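Local coordinates for suppressor protein MPT5 (Saccharomyces cerevisiae, PDB 5BZ1) that binds the 3'-UTR of target mRNAs through its Pumilio-homology RNA-binding domain and regulates gene expression after transcription, including negative regulation of HO, at residues L69-T74 against I106-N111; L117-F122 against F157-D162; Y231-L236 against N292-I297; V311-N316 against K373-S378. One frame throughout, in Å; residues are numbered along the deposited sequence.

Contact 1 of 4, residues L69-T74 against I106-N111; sequences LCDYLT and IDTVDN
The chain at Cys70 comes within 6.6 Å, CA to CA, of Thr108, and the two segments diverge to 8.8 Å between the CA atoms of Thr74 and Asp110, so two turns at the ends of helices 62-69 and 98-107 meet at one point and open from there. That point is Thr108, the first residue to leave helical geometry. Its CB-OG1 branch approaches Cys70, with OG1 3.5 Å from Cys70 CB and 4.0 Å from Cys70 SG. The threonine chi1 of 60° sets OG1 between its own backbone N and carbonyl carbon, turned back to the helix it closes, where it hydrogen-bonds Lys104 O; its approach to the cysteine is therefore van der Waals in kind. The methyl CG2 lies on the Asp71 side, 4.3 Å from Asp71 OD1.

Farther along, the gap is spanned by a water. It donates to Leu73 O at 2.9 Å and to Asp110 OD2 at 2.6 Å, joining a backbone carbonyl of one turn to a carboxylate of the other. A second bridge is made by Lys78, on helix 75-85, whose NZ hydrogen-bonds the carbonyl oxygens of both Cys70 and Thr108.

The contact joins successive repeats, Pumilio 2 and Pumilio 3, at a surface loop junction that buries just 139 Å². Since the direct touches are few and of van der Waals kind, with no direct hydrogen bond between the segments, the chemistry implies that much of the polar coupling runs through intermediaries, among them the Lys78 ammonium and a water.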
loop_
_atom_site.group_PDB
_atom_site.type_symbol
_atom_site.label_atom_id
_atom_site.label_comp_id
_atom_site.label_asym_id
_atom_site.label_seq_id
_atom_site.Cartn_x
_atom_site.Cartn_y
_atom_site.Cartn_z
ATOM N N LEU A 69 -25.093 -17.044 6.817
ATOM C CA LEU A 69 -24.947 -18.444 6.442
ATOM C C LEU A 69 -23.485 -18.898 6.507
ATOM O O LEU A 69 -23.201 -20.037 6.885
ATOM C CB LEU A 69 -25.513 -18.642 5.036
ATOM C CG LEU A 69 -26.453 -19.809 4.737
ATOM C CD1 LEU A 69 -27.157 -20.302 5.989
ATOM C CD2 LEU A 69 -27.469 -19.383 3.685
ATOM N N CYS A 70 -22.561 -18.000 6.160
ATOM C CA CYS A 70 -21.128 -18.302 6.211
ATOM C C CYS A 70 -20.641 -18.728 7.597
ATOM O O CYS A 70 -19.614 -19.398 7.721
ATOM C CB CYS A 70 -20.303 -17.107 5.725
ATOM S SG CYS A 70 -20.355 -16.860 3.940
ATOM N N ASP A 71 -21.378 -18.344 8.635
ATOM C CA ASP A 71 -21.011 -18.699 10.002
ATOM C C ASP A 71 -21.514 -20.091 10.400
ATOM O O ASP A 71 -21.166 -20.593 11.466
ATOM C CB ASP A 71 -21.538 -17.652 10.989
ATOM C CG ASP A 71 -20.773 -16.342 10.922
ATOM O OD1 ASP A 71 -19.580 -16.366 10.554
ATOM O OD2 ASP A 71 -21.366 -15.290 11.249
ATOM N N TYR A 72 -22.320 -20.713 9.541
ATOM C CA TYR A 72 -22.996 -21.962 9.902
ATOM C C TYR A 72 -22.842 -23.102 8.888
ATOM O O TYR A 72 -23.021 -24.269 9.236
ATOM C CB TYR A 72 -24.484 -21.700 10.161
ATOM C CG TYR A 72 -24.750 -20.699 11.262
ATOM C CD1 TYR A 72 -24.779 -21.095 12.590
ATOM C CD2 TYR A 72 -24.972 -19.360 10.973
ATOM C CE1 TYR A 72 -25.024 -20.186 13.602
ATOM C CE2 TYR A 72 -25.216 -18.444 11.981
ATOM C CZ TYR A 72 -25.241 -18.866 13.291
ATOM O OH TYR A 72 -25.483 -17.961 14.297
ATOM N N LEU A 73 -22.520 -22.763 7.640
ATOM C CA LEU A 73 -22.396 -23.759 6.571
ATOM C C LEU A 73 -21.345 -24.828 6.876
ATOM O O LEU A 73 -20.295 -24.533 7.449
ATOM C CB LEU A 73 -22.051 -23.087 5.235
ATOM C CG LEU A 73 -23.094 -22.190 4.564
ATOM C CD1 LEU A 73 -22.562 -21.622 3.252
ATOM C CD2 LEU A 73 -24.386 -22.947 4.328
ATOM N N THR A 74 -21.635 -26.072 6.497
ATOM C CA THR A 74 -20.640 -27.137 6.550
ATOM C C THR A 74 -19.583 -26.841 5.496
ATOM O O THR A 74 -19.804 -26.014 4.615
ATOM C CB THR A 74 -21.256 -28.509 6.234
ATOM O OG1 THR A 74 -21.741 -28.514 4.886
ATOM C CG2 THR A 74 -22.406 -28.828 7.190
ATOM N N ILE A 106 -14.636 -15.031 1.749
ATOM C CA ILE A 106 -13.182 -15.133 1.848
ATOM C C ILE A 106 -12.746 -15.236 3.307
ATOM O O ILE A 106 -11.867 -16.029 3.649
ATOM C CB ILE A 106 -12.487 -13.911 1.197
ATOM C CG1 ILE A 106 -12.703 -13.918 -0.316
ATOM C CG2 ILE A 106 -10.993 -13.891 1.512
ATOM C CD1 ILE A 106 -12.394 -12.592 -0.981
ATOM N N ASP A 107 -13.372 -14.437 4.166
ATOM C CA ASP A 107 -12.989 -14.363 5.573
ATOM C C ASP A 107 -13.251 -15.666 6.326
ATOM O O ASP A 107 -12.655 -15.908 7.379
ATOM C CB ASP A 107 -13.731 -13.215 6.259
ATOM C CG ASP A 107 -13.065 -12.775 7.547
ATOM O OD1 ASP A 107 -11.838 -12.535 7.536
ATOM O OD2 ASP A 107 -13.768 -12.667 8.573
ATOM N N THR A 108 -14.134 -16.502 5.783
ATOM C CA THR A 108 -14.526 -17.743 6.449
ATOM C C THR A 108 -14.277 -19.012 5.629
ATOM O O THR A 108 -14.984 -20.005 5.809
ATOM C CB THR A 108 -16.018 -17.718 6.857
ATOM O OG1 THR A 108 -16.837 -17.562 5.691
ATOM C CG2 THR A 108 -16.290 -16.577 7.822
ATOM N N VAL A 109 -13.289 -18.986 4.735
ATOM C CA VAL A 109 -12.940 -20.195 3.981
ATOM C C VAL A 109 -12.490 -21.313 4.922
ATOM O O VAL A 109 -11.825 -21.052 5.927
ATOM C CB VAL A 109 -11.851 -19.948 2.914
ATOM C CG1 VAL A 109 -12.412 -19.151 1.749
ATOM C CG2 VAL A 109 -10.641 -19.246 3.525
ATOM N N ASP A 110 -12.860 -22.548 4.595
ATOM C CA ASP A 110 -12.572 -23.691 5.454
ATOM C C ASP A 110 -11.248 -24.359 5.109
ATOM O O ASP A 110 -10.577 -24.915 5.983
ATOM C CB ASP A 110 -13.687 -24.734 5.341
ATOM C CG ASP A 110 -15.020 -24.221 5.834
ATOM O OD1 ASP A 110 -15.097 -23.787 7.003
ATOM O OD2 ASP A 110 -15.990 -24.246 5.047
ATOM N N ASN A 111 -10.874 -24.313 3.833
ATOM C CA ASN A 111 -9.732 -25.086 3.359
ATOM C C ASN A 111 -9.126 -24.553 2.062
ATOM O O ASN A 111 -9.629 -23.594 1.467
ATOM C CB ASN A 111 -10.138 -26.553 3.179
ATOM C CG ASN A 111 -11.339 -26.718 2.258
ATOM O OD1 ASN A 111 -11.353 -26.201 1.139
ATOM N ND2 ASN A 111 -12.360 -27.427 2.734
HETATM O O HOH W 1 -17.992 -23.229 6.294
#

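Contact 2 of 4, residues L117-F122 against F157-D162; sequences LIIKGF and FGFIID
Phe159 reaches from helix 158-165 to the end of helix 112-121, and each part of its side chain meets something. CB sits 3.5 Å from Phe122 O, and CG stays near that carbonyl oxygen. Beyond CG, the ring lies beneath Phe122 CB, which stands 3.5 Å from the ring centroid and 8° off the normal, a CH-pi contact over the middle of the face; a chi1 of 76° places the ring there. CD1, CD2 and CE1 all lie by Phe122 CB, CE1 at 3.6 Å. CE2 is 3.8 Å from Ile119 CD1, the end of a side chain crossing at about a right angle. CZ, at the tip, comes 3.7 Å from Phe122 CG. The two rings are nearly parallel, planes at 11°, but slid apart with centroids 4.9 Å from each other, so overlap is slight. Ile160 CG1 lies over the rim of the opposite face. Replacing Phe159 by an alanine would probably open a gap beneath Phe122 CB and leave Ile119 CD1 without its aromatic neighbour. The contact between Pumilio 3 and Pumilio 4 appears largely dispersive, resting on Phe122 CB over the ring face and the Ile119 methyl by its CE2.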
loop_
_atom_site.group_PDB
_atom_site.type_symbol
_atom_site.label_atom_id
_atom_site.label_comp_id
_atom_site.label_asym_id
_atom_site.label_seq_id
_atom_site.Cartn_x
_atom_site.Cartn_y
_atom_site.Cartn_z
ATOM N N LEU A 117 -10.415 -22.279 -5.598
ATOM C CA LEU A 117 -11.578 -21.982 -6.435
ATOM C C LEU A 117 -11.759 -20.474 -6.607
ATOM O O LEU A 117 -11.950 -19.983 -7.719
ATOM C CB LEU A 117 -12.847 -22.598 -5.847
ATOM C CG LEU A 117 -13.030 -24.097 -6.077
ATOM C CD1 LEU A 117 -14.225 -24.616 -5.294
ATOM C CD2 LEU A 117 -13.199 -24.393 -7.560
ATOM N N ILE A 118 -11.691 -19.746 -5.496
ATOM C CA ILE A 118 -11.769 -18.288 -5.513
ATOM C C ILE A 118 -10.655 -17.688 -6.379
ATOM O O ILE A 118 -10.906 -16.829 -7.226
ATOM C CB ILE A 118 -11.684 -17.716 -4.082
ATOM C CG1 ILE A 118 -12.968 -18.023 -3.307
ATOM C CG2 ILE A 118 -11.434 -16.218 -4.105
ATOM C CD1 ILE A 118 -12.860 -17.771 -1.811
ATOM N N ILE A 119 -9.428 -18.150 -6.156
ATOM C CA ILE A 119 -8.271 -17.700 -6.928
ATOM C C ILE A 119 -8.436 -18.020 -8.421
ATOM O O ILE A 119 -8.021 -17.246 -9.286
ATOM C CB ILE A 119 -6.969 -18.315 -6.367
ATOM C CG1 ILE A 119 -6.679 -17.748 -4.979
ATOM C CG2 ILE A 119 -5.785 -18.056 -7.290
ATOM C CD1 ILE A 119 -6.641 -16.221 -4.951
ATOM N N LYS A 120 -9.060 -19.155 -8.718
ATOM C CA LYS A 120 -9.329 -19.531 -10.103
ATOM C C LYS A 120 -10.286 -18.532 -10.761
ATOM O O LYS A 120 -10.140 -18.198 -11.941
ATOM C CB LYS A 120 -9.908 -20.945 -10.173
ATOM C CG LYS A 120 -10.182 -21.443 -11.588
ATOM C CD LYS A 120 -10.763 -22.849 -11.560
ATOM C CE LYS A 120 -11.183 -23.307 -12.945
ATOM N NZ LYS A 120 -11.752 -24.680 -12.915
ATOM N N GLY A 121 -11.250 -18.039 -9.989
ATOM C CA GLY A 121 -12.208 -17.077 -10.504
ATOM C C GLY A 121 -11.561 -15.751 -10.858
ATOM O O GLY A 121 -12.008 -15.055 -11.774
ATOM N N PHE A 122 -10.505 -15.402 -10.128
ATOM C CA PHE A 122 -9.783 -14.159 -10.368
ATOM C C PHE A 122 -8.701 -14.320 -11.438
ATOM O O PHE A 122 -8.042 -13.346 -11.816
ATOM C CB PHE A 122 -9.149 -13.644 -9.071
ATOM C CG PHE A 122 -10.120 -12.968 -8.140
ATOM C CD1 PHE A 122 -10.680 -11.739 -8.471
ATOM C CD2 PHE A 122 -10.459 -13.548 -6.923
ATOM C CE1 PHE A 122 -11.574 -11.108 -7.612
ATOM C CE2 PHE A 122 -11.354 -12.926 -6.061
ATOM C CZ PHE A 122 -11.910 -11.704 -6.406
ATOM N N PHE A 157 -1.022 -14.797 -4.782
ATOM C CA PHE A 157 -1.115 -13.406 -5.242
ATOM C C PHE A 157 -0.872 -13.221 -6.747
ATOM O O PHE A 157 -0.831 -12.086 -7.234
ATOM C CB PHE A 157 -0.138 -12.505 -4.472
ATOM C CG PHE A 157 -0.495 -12.291 -3.020
ATOM C CD1 PHE A 157 -1.685 -12.780 -2.493
ATOM C CD2 PHE A 157 0.365 -11.585 -2.183
ATOM C CE1 PHE A 157 -2.007 -12.578 -1.156
ATOM C CE2 PHE A 157 0.049 -11.379 -0.848
ATOM C CZ PHE A 157 -1.138 -11.876 -0.334
ATOM N N GLY A 158 -0.710 -14.327 -7.471
ATOM C CA GLY A 158 -0.375 -14.298 -8.886
ATOM C C GLY A 158 -1.179 -13.351 -9.764
ATOM O O GLY A 158 -0.603 -12.577 -10.529
ATOM N N PHE A 159 -2.505 -13.400 -9.653
ATOM C CA PHE A 159 -3.365 -12.576 -10.500
ATOM C C PHE A 159 -3.232 -11.082 -10.210
ATOM O O PHE A 159 -3.452 -10.246 -11.091
ATOM C CB PHE A 159 -4.827 -13.020 -10.392
ATOM C CG PHE A 159 -5.513 -12.584 -9.124
ATOM C CD1 PHE A 159 -6.297 -11.435 -9.107
ATOM C CD2 PHE A 159 -5.405 -13.335 -7.962
ATOM C CE1 PHE A 159 -6.948 -11.036 -7.952
ATOM C CE2 PHE A 159 -6.056 -12.942 -6.799
ATOM C CZ PHE A 159 -6.828 -11.792 -6.797
ATOM N N ILE A 160 -2.877 -10.756 -8.972
ATOM C CA ILE A 160 -2.664 -9.369 -8.579
ATOM C C ILE A 160 -1.324 -8.860 -9.116
ATOM O O ILE A 160 -1.261 -7.792 -9.728
ATOM C CB ILE A 160 -2.703 -9.205 -7.048
ATOM C CG1 ILE A 160 -4.027 -9.725 -6.485
ATOM C CG2 ILE A 160 -2.511 -7.750 -6.661
ATOM C CD1 ILE A 160 -4.108 -9.706 -4.966
ATOM N N ILE A 161 -0.258 -9.619 -8.865
ATOM C CA ILE A 161 1.073 -9.271 -9.356
ATOM C C ILE A 161 1.046 -9.106 -10.875
ATOM O O ILE A 161 1.552 -8.113 -11.406
ATOM C CB ILE A 161 2.133 -10.340 -8.985
ATOM C CG1 ILE A 161 2.092 -10.663 -7.487
ATOM C CG2 ILE A 161 3.530 -9.887 -9.409
ATOM C CD1 ILE A 161 2.340 -9.464 -6.590
ATOM N N ASP A 162 0.448 -10.078 -11.563
ATOM C CA ASP A 162 0.374 -10.068 -13.025
ATOM C C ASP A 162 -0.286 -8.798 -13.566
ATOM O O ASP A 162 0.178 -8.209 -14.542
ATOM C CB ASP A 162 -0.383 -11.296 -13.540
ATOM C CG ASP A 162 0.404 -12.585 -13.380
ATOM O OD1 ASP A 162 1.598 -12.521 -13.016
ATOM O OD2 ASP A 162 -0.175 -13.665 -13.630
#

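Contact 3 of 4, residues Y231-L236 against N292-I297; sequences YLLAEL and NASMNI
Helix 229-240, which begins in Pumilio 6, packs side by side with the long helix 288-307 in the helical array of the Pumilio-homology domain. The two short segments run in nearly the same direction, with axes 9.8 Å apart at closest approach and crossing at 26°. Ala234 and Ala293 mark the tightest backbone approach, 6.9 Å between CA atoms.

Larger groups fill the line of contact alongside. Leu233 points toward helix 288-307 and puts its CD1 methyl 3.7 Å from Ser294 OG. That hydroxyl is turned back along its own helix, with chi1 at -55°, and bonds Val290 O one turn earlier, so it presents the leucine with an oxygen that already has a polar partner. Ile297, one turn on from Ala293, extends CD1 across the interface; with chi2 at 175° the CG1 branch is stretched out, and its end rests near the peptide link between Leu233 and Ala234. CD1 is 4.0 Å from Leu233 O and the same distance from Ala234 N, while Leu233 CB is farther, at 4.4 Å. The methyl therefore lies against backbone as much as against a side chain.

Helix 253-273 packs on both, its Phe260 and Ile267 touching Leu233, Ile267 also Ser294, and Leu264 touching Ile297. With no charge and no polar bond spanning the segments, and with the serine hydroxyl satisfied within its own helix, adhesion probably comes mainly from apolar burial, 151 Å² between the two segments, to which helix 253-273 adds its own contacts.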
loop_
_atom_site.group_PDB
_atom_site.type_symbol
_atom_site.label_atom_id
_atom_site.label_comp_id
_atom_site.label_asym_id
_atom_site.label_seq_id
_atom_site.Cartn_x
_atom_site.Cartn_y
_atom_site.Cartn_z
ATOM N N TYR A 231 19.899 -2.082 -3.786
ATOM C CA TYR A 231 19.760 -1.604 -5.162
ATOM C C TYR A 231 18.950 -0.311 -5.287
ATOM O O TYR A 231 19.243 0.521 -6.144
ATOM C CB TYR A 231 19.148 -2.685 -6.058
ATOM C CG TYR A 231 17.647 -2.803 -5.936
ATOM C CD1 TYR A 231 16.804 -2.208 -6.867
ATOM C CD2 TYR A 231 17.076 -3.510 -4.892
ATOM C CE1 TYR A 231 15.438 -2.313 -6.755
ATOM C CE2 TYR A 231 15.716 -3.622 -4.774
ATOM C CZ TYR A 231 14.902 -3.023 -5.703
ATOM O OH TYR A 231 13.547 -3.145 -5.566
ATOM N N LEU A 232 17.933 -0.149 -4.442
ATOM C CA LEU A 232 16.968 0.940 -4.605
ATOM C C LEU A 232 17.577 2.338 -4.474
ATOM O O LEU A 232 17.216 3.243 -5.226
ATOM C CB LEU A 232 15.790 0.782 -3.637
ATOM C CG LEU A 232 14.622 1.739 -3.886
ATOM C CD1 LEU A 232 14.076 1.562 -5.297
ATOM C CD2 LEU A 232 13.518 1.541 -2.864
ATOM N N LEU A 233 18.491 2.509 -3.523
ATOM C CA LEU A 233 19.144 3.800 -3.302
ATOM C C LEU A 233 19.876 4.286 -4.553
ATOM O O LEU A 233 19.572 5.354 -5.085
ATOM C CB LEU A 233 20.116 3.712 -2.125
ATOM C CG LEU A 233 19.500 3.529 -0.739
ATOM C CD1 LEU A 233 20.543 3.034 0.249
ATOM C CD2 LEU A 233 18.897 4.834 -0.257
ATOM N N ALA A 234 20.835 3.494 -5.019
ATOM C CA ALA A 234 21.582 3.822 -6.227
ATOM C C ALA A 234 20.670 3.935 -7.450
ATOM O O ALA A 234 20.831 4.838 -8.269
ATOM C CB ALA A 234 22.668 2.793 -6.468
ATOM N N GLU A 235 19.721 3.009 -7.573
ATOM C CA GLU A 235 18.797 3.000 -8.704
ATOM C C GLU A 235 17.993 4.296 -8.756
ATOM O O GLU A 235 17.922 4.948 -9.799
ATOM C CB GLU A 235 17.848 1.806 -8.606
ATOM C CG GLU A 235 17.106 1.488 -9.888
ATOM C CD GLU A 235 17.871 0.536 -10.780
ATOM O OE1 GLU A 235 18.579 -0.342 -10.241
ATOM O OE2 GLU A 235 17.763 0.663 -12.018
ATOM N N LEU A 236 17.390 4.661 -7.627
ATOM C CA LEU A 236 16.653 5.916 -7.524
ATOM C C LEU A 236 17.550 7.110 -7.817
ATOM O O LEU A 236 17.184 7.989 -8.595
ATOM C CB LEU A 236 16.024 6.084 -6.141
ATOM C CG LEU A 236 14.774 5.270 -5.811
ATOM C CD1 LEU A 236 14.217 5.681 -4.461
ATOM C CD2 LEU A 236 13.720 5.436 -6.888
ATOM N N ASN A 292 28.532 1.800 1.766
ATOM C CA ASN A 292 29.454 2.431 0.818
ATOM C C ASN A 292 28.710 3.267 -0.220
ATOM O O ASN A 292 29.134 4.365 -0.575
ATOM C CB ASN A 292 30.293 1.377 0.087
ATOM C CG ASN A 292 30.694 0.218 0.979
ATOM O OD1 ASN A 292 30.989 0.396 2.159
ATOM N ND2 ASN A 292 30.711 -0.984 0.410
ATOM N N ALA A 293 27.601 2.723 -0.710
ATOM C CA ALA A 293 26.778 3.399 -1.704
ATOM C C ALA A 293 26.176 4.682 -1.131
ATOM O O ALA A 293 26.201 5.729 -1.776
ATOM C CB ALA A 293 25.681 2.470 -2.197
ATOM N N SER A 294 25.641 4.587 0.082
ATOM C CA SER A 294 24.998 5.718 0.741
ATOM C C SER A 294 25.945 6.903 0.931
ATOM O O SER A 294 25.542 8.059 0.793
ATOM C CB SER A 294 24.431 5.290 2.094
ATOM O OG SER A 294 23.556 4.188 1.958
ATOM N N MET A 295 27.200 6.607 1.252
ATOM C CA MET A 295 28.193 7.647 1.508
ATOM C C MET A 295 28.453 8.523 0.279
ATOM O O MET A 295 28.449 9.751 0.377
ATOM C CB MET A 295 29.496 7.032 2.030
ATOM C CG MET A 295 29.432 6.589 3.490
ATOM S SD MET A 295 30.875 5.663 4.067
ATOM C CE MET A 295 32.036 5.940 2.730
ATOM N N ASN A 296 28.659 7.891 -0.873
ATOM C CA ASN A 296 28.915 8.622 -2.114
ATOM C C ASN A 296 27.718 9.461 -2.571
ATOM O O ASN A 296 27.886 10.564 -3.092
ATOM C CB ASN A 296 29.335 7.653 -3.225
ATOM C CG ASN A 296 30.633 6.929 -2.914
ATOM O OD1 ASN A 296 30.646 5.713 -2.715
ATOM N ND2 ASN A 296 31.734 7.672 -2.878
ATOM N N ILE A 297 26.515 8.928 -2.372
ATOM C CA ILE A 297 25.286 9.612 -2.762
ATOM C C ILE A 297 25.030 10.829 -1.875
ATOM O O ILE A 297 24.600 11.877 -2.358
ATOM C CB ILE A 297 24.072 8.658 -2.701
ATOM C CG1 ILE A 297 24.217 7.543 -3.735
ATOM C CG2 ILE A 297 22.766 9.413 -2.920
ATOM C CD1 ILE A 297 23.129 6.486 -3.663
#

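Contact 4 of 4, residues V311-N316 against K373-S378; sequences VLIRDN and KELLPS
Arg314 reaches Ser378 through two weak hydrogen bonds, while its NH2 has a stronger one to Asn310 OD1 in its own part of the chain. NH1 donates to the backbone carbonyl Ser378 O at 3.0 Å, but the angle at hydrogen is only 126°; NH2 donates to Ser378 OG at 3.3 Å, straighter at 153°. The carbonyl oxygen sits at the guanidinium edge, near its plane. A bend at chi3, -63°, turns the end of the arginine toward the serine. Within segment 373-378, Ser378 N donates to Leu375 O at 2.8 Å, tying the serine into the 3-10 turn that follows helix 354-375.

Outward from these bonds the packing is apolar. Leu375 CD2 lies beside the guanidinium edge, 4.4 Å from Arg314 NH2, and Leu375 CB meets Ile313 CD1 at 4.1 Å, the two side chains crossing obliquely. Ile313 is buried further by Ile379 and by Ile388 of helix 385-398, and its carbonyl oxygen bonds Tyr384 OH. A methionine in place of Arg314 would probably leave Asn310 OD1, Ser378 O and Ser378 OG without this donor, so that little polar linkage would remain between the two segments.

The nearest atom of the contact is about 3 Å from the bound RNA. Asp315 caps the start of helix 318-326 through Phe317 N and Gly318 N. The arrangement joins the interhelical turn of Pumilio 8 to the end of helix 354-375, at the C-terminal end of the repeat array.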
loop_
_atom_site.group_PDB
_atom_site.type_symbol
_atom_site.label_atom_id
_atom_site.label_comp_id
_atom_site.label_asym_id
_atom_site.label_seq_id
_atom_site.Cartn_x
_atom_site.Cartn_y
_atom_site.Cartn_z
ATOM N N VAL A 311 18.396 28.785 -4.941
ATOM C CA VAL A 311 17.030 28.460 -5.347
ATOM C C VAL A 311 16.294 27.727 -4.229
ATOM O O VAL A 311 15.145 28.044 -3.914
ATOM C CB VAL A 311 17.017 27.602 -6.627
ATOM C CG1 VAL A 311 15.641 26.995 -6.871
ATOM C CG2 VAL A 311 17.451 28.432 -7.821
ATOM N N LEU A 312 16.975 26.757 -3.628
ATOM C CA LEU A 312 16.385 25.892 -2.609
ATOM C C LEU A 312 15.974 26.635 -1.332
ATOM O O LEU A 312 14.887 26.409 -0.801
ATOM C CB LEU A 312 17.348 24.751 -2.274
ATOM C CG LEU A 312 17.562 23.711 -3.374
ATOM C CD1 LEU A 312 18.790 22.865 -3.093
ATOM C CD2 LEU A 312 16.335 22.820 -3.512
ATOM N N ILE A 313 16.837 27.523 -0.845
ATOM C CA ILE A 313 16.572 28.252 0.394
ATOM C C ILE A 313 15.375 29.190 0.245
ATOM O O ILE A 313 14.770 29.616 1.232
ATOM C CB ILE A 313 17.821 29.053 0.844
ATOM C CG1 ILE A 313 17.746 29.387 2.334
ATOM C CG2 ILE A 313 18.001 30.321 0.004
ATOM C CD1 ILE A 313 18.940 30.172 2.845
ATOM N N ARG A 314 15.032 29.478 -1.007
ATOM C CA ARG A 314 14.035 30.480 -1.353
ATOM C C ARG A 314 12.711 29.834 -1.766
ATOM O O ARG A 314 11.669 30.493 -1.808
ATOM C CB ARG A 314 14.577 31.317 -2.511
ATOM C CG ARG A 314 14.327 32.803 -2.417
ATOM C CD ARG A 314 15.217 33.543 -3.411
ATOM N NE ARG A 314 16.636 33.365 -3.114
ATOM C CZ ARG A 314 17.338 34.166 -2.316
ATOM N NH1 ARG A 314 16.752 35.205 -1.734
ATOM N NH2 ARG A 314 18.626 33.930 -2.100
ATOM N N ASP A 315 12.755 28.541 -2.069
ATOM C CA ASP A 315 11.594 27.850 -2.621
ATOM C C ASP A 315 10.610 27.375 -1.548
ATOM O O ASP A 315 11.019 26.945 -0.466
ATOM C CB ASP A 315 12.044 26.675 -3.488
ATOM C CG ASP A 315 10.888 25.996 -4.190
ATOM O OD1 ASP A 315 10.501 26.463 -5.282
ATOM O OD2 ASP A 315 10.370 24.992 -3.652
ATOM N N ASN A 316 9.317 27.459 -1.862
ATOM C CA ASN A 316 8.251 27.085 -0.935
ATOM C C ASN A 316 8.354 25.651 -0.419
ATOM O O ASN A 316 7.915 25.351 0.694
ATOM C CB ASN A 316 6.879 27.286 -1.589
ATOM C CG ASN A 316 6.514 28.747 -1.758
ATOM O OD1 ASN A 316 6.913 29.595 -0.962
ATOM N ND2 ASN A 316 5.745 29.048 -2.800
ATOM N N LYS A 373 24.495 30.651 5.931
ATOM C CA LYS A 373 24.541 31.782 6.855
ATOM C C LYS A 373 24.694 33.113 6.112
ATOM O O LYS A 373 24.089 34.114 6.496
ATOM C CB LYS A 373 25.684 31.607 7.864
ATOM C CG LYS A 373 25.603 32.531 9.080
ATOM C CD LYS A 373 26.933 32.602 9.834
ATOM C CE LYS A 373 27.283 31.293 10.532
ATOM N NZ LYS A 373 26.821 31.252 11.950
ATOM N N GLU A 374 25.497 33.115 5.048
ATOM C CA GLU A 374 25.710 34.316 4.240
ATOM C C GLU A 374 24.423 34.759 3.541
ATOM O O GLU A 374 24.227 35.946 3.276
ATOM C CB GLU A 374 26.794 34.072 3.182
ATOM C CG GLU A 374 28.198 33.801 3.711
ATOM C CD GLU A 374 29.188 33.512 2.591
ATOM O OE1 GLU A 374 28.737 33.179 1.473
ATOM O OE2 GLU A 374 30.411 33.619 2.826
ATOM N N LEU A 375 23.559 33.793 3.238
ATOM C CA LEU A 375 22.337 34.043 2.479
ATOM C C LEU A 375 21.165 34.482 3.351
ATOM O O LEU A 375 20.152 34.958 2.839
ATOM C CB LEU A 375 21.939 32.794 1.689
ATOM C CG LEU A 375 22.760 32.491 0.439
ATOM C CD1 LEU A 375 22.235 31.257 -0.269
ATOM C CD2 LEU A 375 22.718 33.684 -0.485
ATOM N N LEU A 376 21.306 34.314 4.663
ATOM C CA LEU A 376 20.237 34.636 5.613
ATOM C C LEU A 376 19.602 36.035 5.473
ATOM O O LEU A 376 18.380 36.161 5.548
ATOM C CB LEU A 376 20.691 34.366 7.054
ATOM C CG LEU A 376 20.783 32.882 7.416
ATOM C CD1 LEU A 376 21.302 32.677 8.832
ATOM C CD2 LEU A 376 19.424 32.231 7.252
ATOM N N PRO A 377 20.418 37.088 5.262
ATOM C CA PRO A 377 19.759 38.387 5.066
ATOM C C PRO A 377 18.990 38.494 3.744
ATOM O O PRO A 377 18.166 39.397 3.605
ATOM C CB PRO A 377 20.927 39.385 5.082
ATOM C CG PRO A 377 22.131 38.580 4.737
ATOM C CD PRO A 377 21.885 37.224 5.331
ATOM N N SER A 378 19.253 37.595 2.796
ATOM C CA SER A 378 18.594 37.649 1.491
ATOM C C SER A 378 17.203 37.005 1.497
ATOM O O SER A 378 16.466 37.102 0.514
ATOM C CB SER A 378 19.468 37.006 0.409
ATOM O OG SER A 378 19.614 35.613 0.620
#

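The four contacts follow one another along the chain, each closing before the next opens, as expected of an array built from consecutive helical repeats. Contacts 1 and 2 are neighbours, centres 20 Å apart on successive helices 98-107 and 112-121; they touch where Ile118 CD1 packs 3.8 Å from Val109 CG1. Contacts 3 and 4 lie 28 Å apart between centres, on successive helices 288-307 and 309-312, without touching. Contact 1 is on the opposite side of the chain's centre from contacts 3 and 4, and 63 Å separates the centres of contacts 1 and 4. All lie in the Pumilio-homology domain, where contacts between helices and the turns that join them add up to an elongated RNA-binding scaffold.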